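PDB 3H1N: probable glutathione S-transferase from Bordetella bronchiseptica RB50, which probably conjugates glutathione to electrophilic substrates, as a dimeric member of the glutathione S-transferase family. Local coordinates for residues W110-L114 with Y163-A167; W181-L186 with V220-L226. All coordinates share one frame; numbering follows the deposited sequence.

Following the chain past the four-stranded sheet of the N-terminal half, helix 105-127 carries residues 110-114, and helix 142-167 returns antiparallel to it; interaction 1 closes this first helical loop with residues 163-167. Only after that does interaction 2 open, at 181-186 where helix 183-198 begins, and it closes at 220-226, at the turn joining the end of helix 211-221 to the start of helix 224-230. The two loops thus run in series, neither nested nor crossed. Their centres lie about 16 Å apart, yet they touch: Val111 packs on Tyr183, Ala184 and Ser182. Helix 183-198 is thereby held between helix 105-127 and the C-terminal helices, while interaction 1 also faces the second subunit.

Interaction 1 of 2, residues W110-L114 with Y163-A167; sequences WVNQL and YFEQA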
# COMPACT_ATOMS: atom_id res chain seq x y z
N TRP B 110 6.66 11.54 -4.73
CA TRP B 110 5.31 12.04 -5.03
C TRP B 110 4.53 11.02 -5.86
O TRP B 110 3.39 10.70 -5.54
CB TRP B 110 5.38 13.41 -5.72
CG TRP B 110 4.09 14.00 -6.27
CD1 TRP B 110 3.88 14.46 -7.55
CD2 TRP B 110 2.85 14.21 -5.56
NE1 TRP B 110 2.59 14.95 -7.67
CE2 TRP B 110 1.95 14.81 -6.47
CE3 TRP B 110 2.43 13.95 -4.24
CZ2 TRP B 110 0.63 15.14 -6.11
CZ3 TRP B 110 1.12 14.29 -3.88
CH2 TRP B 110 0.23 14.88 -4.81
N VAL B 111 5.15 10.51 -6.92
CA VAL B 111 4.53 9.48 -7.74
C VAL B 111 4.23 8.20 -6.93
O VAL B 111 3.16 7.60 -7.08
CB VAL B 111 5.33 9.20 -9.05
CG1 VAL B 111 4.77 7.99 -9.81
CG2 VAL B 111 5.26 10.43 -9.95
N ASN B 112 5.17 7.81 -6.08
CA ASN B 112 5.00 6.63 -5.24
C ASN B 112 3.80 6.78 -4.29
O ASN B 112 2.96 5.87 -4.20
CB ASN B 112 6.29 6.31 -4.45
CG ASN B 112 6.22 4.96 -3.74
OD1 ASN B 112 5.82 3.96 -4.32
ND2 ASN B 112 6.65 4.93 -2.47
N GLN B 113 3.67 7.94 -3.64
CA GLN B 113 2.52 8.11 -2.75
C GLN B 113 1.20 8.21 -3.51
O GLN B 113 0.19 7.71 -3.03
CB GLN B 113 2.69 9.25 -1.75
CG GLN B 113 2.54 10.66 -2.26
CD GLN B 113 2.64 11.67 -1.12
OE1 GLN B 113 3.68 11.80 -0.50
NE2 GLN B 113 1.55 12.38 -0.85
N LEU B 114 1.21 8.84 -4.68
CA LEU B 114 0.02 8.85 -5.53
C LEU B 114 -0.40 7.43 -5.88
O LEU B 114 -1.58 7.08 -5.78
CB LEU B 114 0.27 9.66 -6.79
CG LEU B 114 0.23 11.20 -6.68
CD1 LEU B 114 0.80 11.84 -7.96
CD2 LEU B 114 -1.20 11.72 -6.38
N TYR B 163 -9.34 14.51 -4.11
CA TYR B 163 -7.89 14.49 -3.88
C TYR B 163 -7.13 14.50 -5.20
O TYR B 163 -6.24 15.34 -5.40
CB TYR B 163 -7.47 13.32 -2.98
CG TYR B 163 -5.97 13.26 -2.80
CD1 TYR B 163 -5.32 14.16 -1.94
CD2 TYR B 163 -5.20 12.32 -3.49
CE1 TYR B 163 -3.94 14.13 -1.78
CE2 TYR B 163 -3.82 12.27 -3.32
CZ TYR B 163 -3.20 13.17 -2.46
OH TYR B 163 -1.84 13.13 -2.32
N PHE B 164 -7.50 13.61 -6.13
CA PHE B 164 -6.84 13.59 -7.43
C PHE B 164 -7.08 14.85 -8.24
O PHE B 164 -6.16 15.34 -8.90
CB PHE B 164 -7.12 12.29 -8.20
CG PHE B 164 -6.62 11.08 -7.47
CD1 PHE B 164 -5.26 10.97 -7.15
CD2 PHE B 164 -7.48 10.07 -7.06
CE1 PHE B 164 -4.77 9.86 -6.43
CE2 PHE B 164 -6.99 8.94 -6.35
CZ PHE B 164 -5.65 8.85 -6.04
N GLU B 165 -8.27 15.42 -8.12
CA GLU B 165 -8.57 16.70 -8.75
C GLU B 165 -7.60 17.81 -8.30
O GLU B 165 -7.16 18.64 -9.11
CB GLU B 165 -10.02 17.12 -8.50
CG GLU B 165 -10.45 18.39 -9.27
CD GLU B 165 -10.58 18.17 -10.77
OE1 GLU B 165 -10.49 17.02 -11.22
OE2 GLU B 165 -10.77 19.16 -11.52
N GLN B 166 -7.28 17.83 -7.01
CA GLN B 166 -6.36 18.81 -6.44
C GLN B 166 -4.90 18.52 -6.79
O GLN B 166 -4.14 19.43 -7.09
CB GLN B 166 -6.54 18.97 -4.92
CG GLN B 166 -7.95 19.40 -4.48
CD GLN B 166 -8.59 20.46 -5.39
OE1 GLN B 166 -9.57 20.19 -6.09
NE2 GLN B 166 -8.04 21.66 -5.38
N ALA B 167 -4.53 17.24 -6.77
CA ALA B 167 -3.19 16.79 -7.16
C ALA B 167 -2.85 17.22 -8.59
O ALA B 167 -1.68 17.48 -8.90
CB ALA B 167 -3.08 15.28 -7.02
O HOH W 1 -1.10 10.59 -1.81
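Leu114 sets one methyl, CD2, among three side chains of the facing helix. Leu114 CD2 lies at the edge of the Phe164 ring, 4.0 Å from Phe164 CE1, and 4.1 Å from both Tyr163 CE2 and Ala167 CB. Its other methyl, CD1, rests over a face of the Trp110 indole, nearer its border than its middle. Trp110, with CG anti to the backbone N (chi1 172°), reaches across to helix 142-167, its CZ2 edge 3.8 Å from Ala167 CB; Trp110 NE1 bonds Leu175 O within the chain. Tyr163 comes from the opposite direction and brings OH to 3.5 Å from Trp110 CZ3. No direct hydrogen bond joins the segments; a water donates to Tyr163 OH at 2.7 Å and weakly bonds Gln113 O and NE2. The same hydroxyl bonds Pro70 O of the second subunit, and Gln113 OE1 accepts from Ala85 N there, so these two polar ends face the dimer interface. The axes of the short segments lie 13.0 Å apart, nearly antiparallel (163°), a gap bridged largely by Trp110, Leu114, Tyr163 and Phe164. Helix 183-198 packs through Ala184 on Leu114 and Leu188 on Phe164, and Leu213 of helix 211-221 meets Phe164.

Interaction 2 of 2, residues W181-L186 with V220-L226; sequences WSYADL and VAELPEL
Asp185 OD2 is gripped by two donors from Ser182: the backbone N at 2.7 Å, on the anti side of the carboxylate, and OG at 2.8 Å, from well above its plane. Ser182 OG in turn accepts a weak bond from Ala184 N, while Asp185 OD1 takes the N-H of Leu175, so both carboxylate oxygens are engaged. Just before this cap, Trp181 holds CG between its backbone N and carbonyl carbon (chi1 61°), which sends the indole toward 220-226. There Trp181 NE1 donates a nearly straight bond (168°) to Glu225 OE1 at 2.9 Å. The acceptor lies close to the indole plane, but the carboxylate is turned 65° from the ring and met from above its own plane. Leu223 CD1 sits over the five-membered ring of Trp181, a CH-pi contact 4.0 Å from its centroid. Leu186 CD2 lies over the same face and also touches Val220 CG1 at 3.7 Å and Leu226 CD1 at 4.1 Å. Ala43 of helix 34-43 packs against Trp181, Leu186 and Leu226, joining the N-terminal half to this core. Ser182-Tyr183-Ala184-Asp185 has the Ser/Thr-x-x-Asp pattern of the N-capping box, here opening the buried helix that follows the two long helices of the glutathione S-transferase C-terminal domain.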
# COMPACT_ATOMS: atom_id res chain seq x y z
N TRP B 181 3.42 11.96 -19.09
CA TRP B 181 2.75 11.00 -18.19
C TRP B 181 3.76 10.21 -17.37
O TRP B 181 4.88 9.96 -17.82
CB TRP B 181 1.80 10.04 -18.94
CG TRP B 181 2.44 9.14 -20.00
CD1 TRP B 181 2.47 9.37 -21.35
CD2 TRP B 181 3.09 7.87 -19.79
NE1 TRP B 181 3.12 8.33 -21.99
CE2 TRP B 181 3.51 7.41 -21.06
CE3 TRP B 181 3.37 7.10 -18.66
CZ2 TRP B 181 4.20 6.19 -21.23
CZ3 TRP B 181 4.05 5.88 -18.82
CH2 TRP B 181 4.46 5.44 -20.10
N SER B 182 3.35 9.87 -16.15
CA SER B 182 4.07 8.96 -15.27
C SER B 182 3.20 7.71 -15.08
O SER B 182 2.04 7.70 -15.50
CB SER B 182 4.32 9.61 -13.91
OG SER B 182 3.11 9.67 -13.16
N TYR B 183 3.73 6.67 -14.43
CA TYR B 183 2.90 5.48 -14.23
C TYR B 183 1.67 5.73 -13.35
O TYR B 183 0.65 5.06 -13.51
CB TYR B 183 3.71 4.30 -13.74
CG TYR B 183 4.35 4.45 -12.38
CD1 TYR B 183 3.59 4.30 -11.22
CD2 TYR B 183 5.72 4.66 -12.26
CE1 TYR B 183 4.19 4.40 -9.95
CE2 TYR B 183 6.33 4.75 -11.00
CZ TYR B 183 5.56 4.63 -9.86
OH TYR B 183 6.15 4.71 -8.60
N ALA B 184 1.76 6.71 -12.43
CA ALA B 184 0.61 7.09 -11.61
C ALA B 184 -0.53 7.70 -12.45
O ALA B 184 -1.72 7.50 -12.13
CB ALA B 184 1.04 8.05 -10.51
N ASP B 185 -0.18 8.41 -13.51
CA ASP B 185 -1.20 8.91 -14.45
C ASP B 185 -1.95 7.76 -15.13
O ASP B 185 -3.18 7.83 -15.30
CB ASP B 185 -0.60 9.86 -15.50
CG ASP B 185 0.04 11.08 -14.89
OD1 ASP B 185 -0.68 12.01 -14.50
OD2 ASP B 185 1.29 11.10 -14.81
N LEU B 186 -1.21 6.72 -15.54
CA LEU B 186 -1.86 5.54 -16.15
C LEU B 186 -2.75 4.81 -15.15
O LEU B 186 -3.86 4.40 -15.47
CB LEU B 186 -0.82 4.57 -16.72
CG LEU B 186 0.21 5.10 -17.70
CD1 LEU B 186 1.07 3.93 -18.19
CD2 LEU B 186 -0.44 5.84 -18.89
N VAL B 220 -5.16 9.97 -21.22
CA VAL B 220 -4.51 8.66 -21.21
C VAL B 220 -5.16 7.70 -22.18
O VAL B 220 -4.48 6.94 -22.88
CB VAL B 220 -4.51 8.03 -19.81
CG1 VAL B 220 -3.90 6.61 -19.86
CG2 VAL B 220 -3.74 8.90 -18.85
N ALA B 221 -6.49 7.71 -22.21
CA ALA B 221 -7.26 6.87 -23.11
C ALA B 221 -6.85 7.09 -24.57
O ALA B 221 -6.90 6.15 -25.36
CB ALA B 221 -8.74 7.14 -22.94
N GLU B 222 -6.42 8.31 -24.89
CA GLU B 222 -6.02 8.70 -26.25
C GLU B 222 -4.52 8.60 -26.59
O GLU B 222 -4.12 8.87 -27.71
CB GLU B 222 -6.47 10.14 -26.55
CG GLU B 222 -7.95 10.41 -26.35
CD GLU B 222 -8.81 9.69 -27.36
OE1 GLU B 222 -8.48 9.74 -28.57
OE2 GLU B 222 -9.81 9.05 -26.95
N LEU B 223 -3.68 8.22 -25.62
CA LEU B 223 -2.24 8.13 -25.87
C LEU B 223 -1.92 7.19 -27.03
O LEU B 223 -2.40 6.05 -27.04
CB LEU B 223 -1.53 7.64 -24.60
CG LEU B 223 -1.40 8.69 -23.50
CD1 LEU B 223 -0.84 8.03 -22.23
CD2 LEU B 223 -0.53 9.87 -23.95
N PRO B 224 -1.14 7.66 -28.03
CA PRO B 224 -0.79 6.79 -29.16
C PRO B 224 -0.07 5.52 -28.70
O PRO B 224 -0.26 4.45 -29.28
CB PRO B 224 0.14 7.67 -30.00
CG PRO B 224 -0.31 9.06 -29.71
CD PRO B 224 -0.66 9.04 -28.25
N GLU B 225 0.72 5.62 -27.63
CA GLU B 225 1.42 4.45 -27.09
C GLU B 225 0.51 3.42 -26.41
O GLU B 225 0.95 2.29 -26.16
CB GLU B 225 2.60 4.85 -26.19
CG GLU B 225 2.28 5.79 -25.03
CD GLU B 225 2.42 7.25 -25.44
OE1 GLU B 225 3.24 7.98 -24.83
OE2 GLU B 225 1.71 7.68 -26.36
N LEU B 226 -0.74 3.79 -26.11
CA LEU B 226 -1.70 2.82 -25.59
C LEU B 226 -2.72 2.35 -26.61
O LEU B 226 -3.48 1.42 -26.34
CB LEU B 226 -2.39 3.31 -24.30
CG LEU B 226 -1.61 3.10 -23.00
CD1 LEU B 226 -2.36 3.76 -21.86
CD2 LEU B 226 -1.35 1.61 -22.71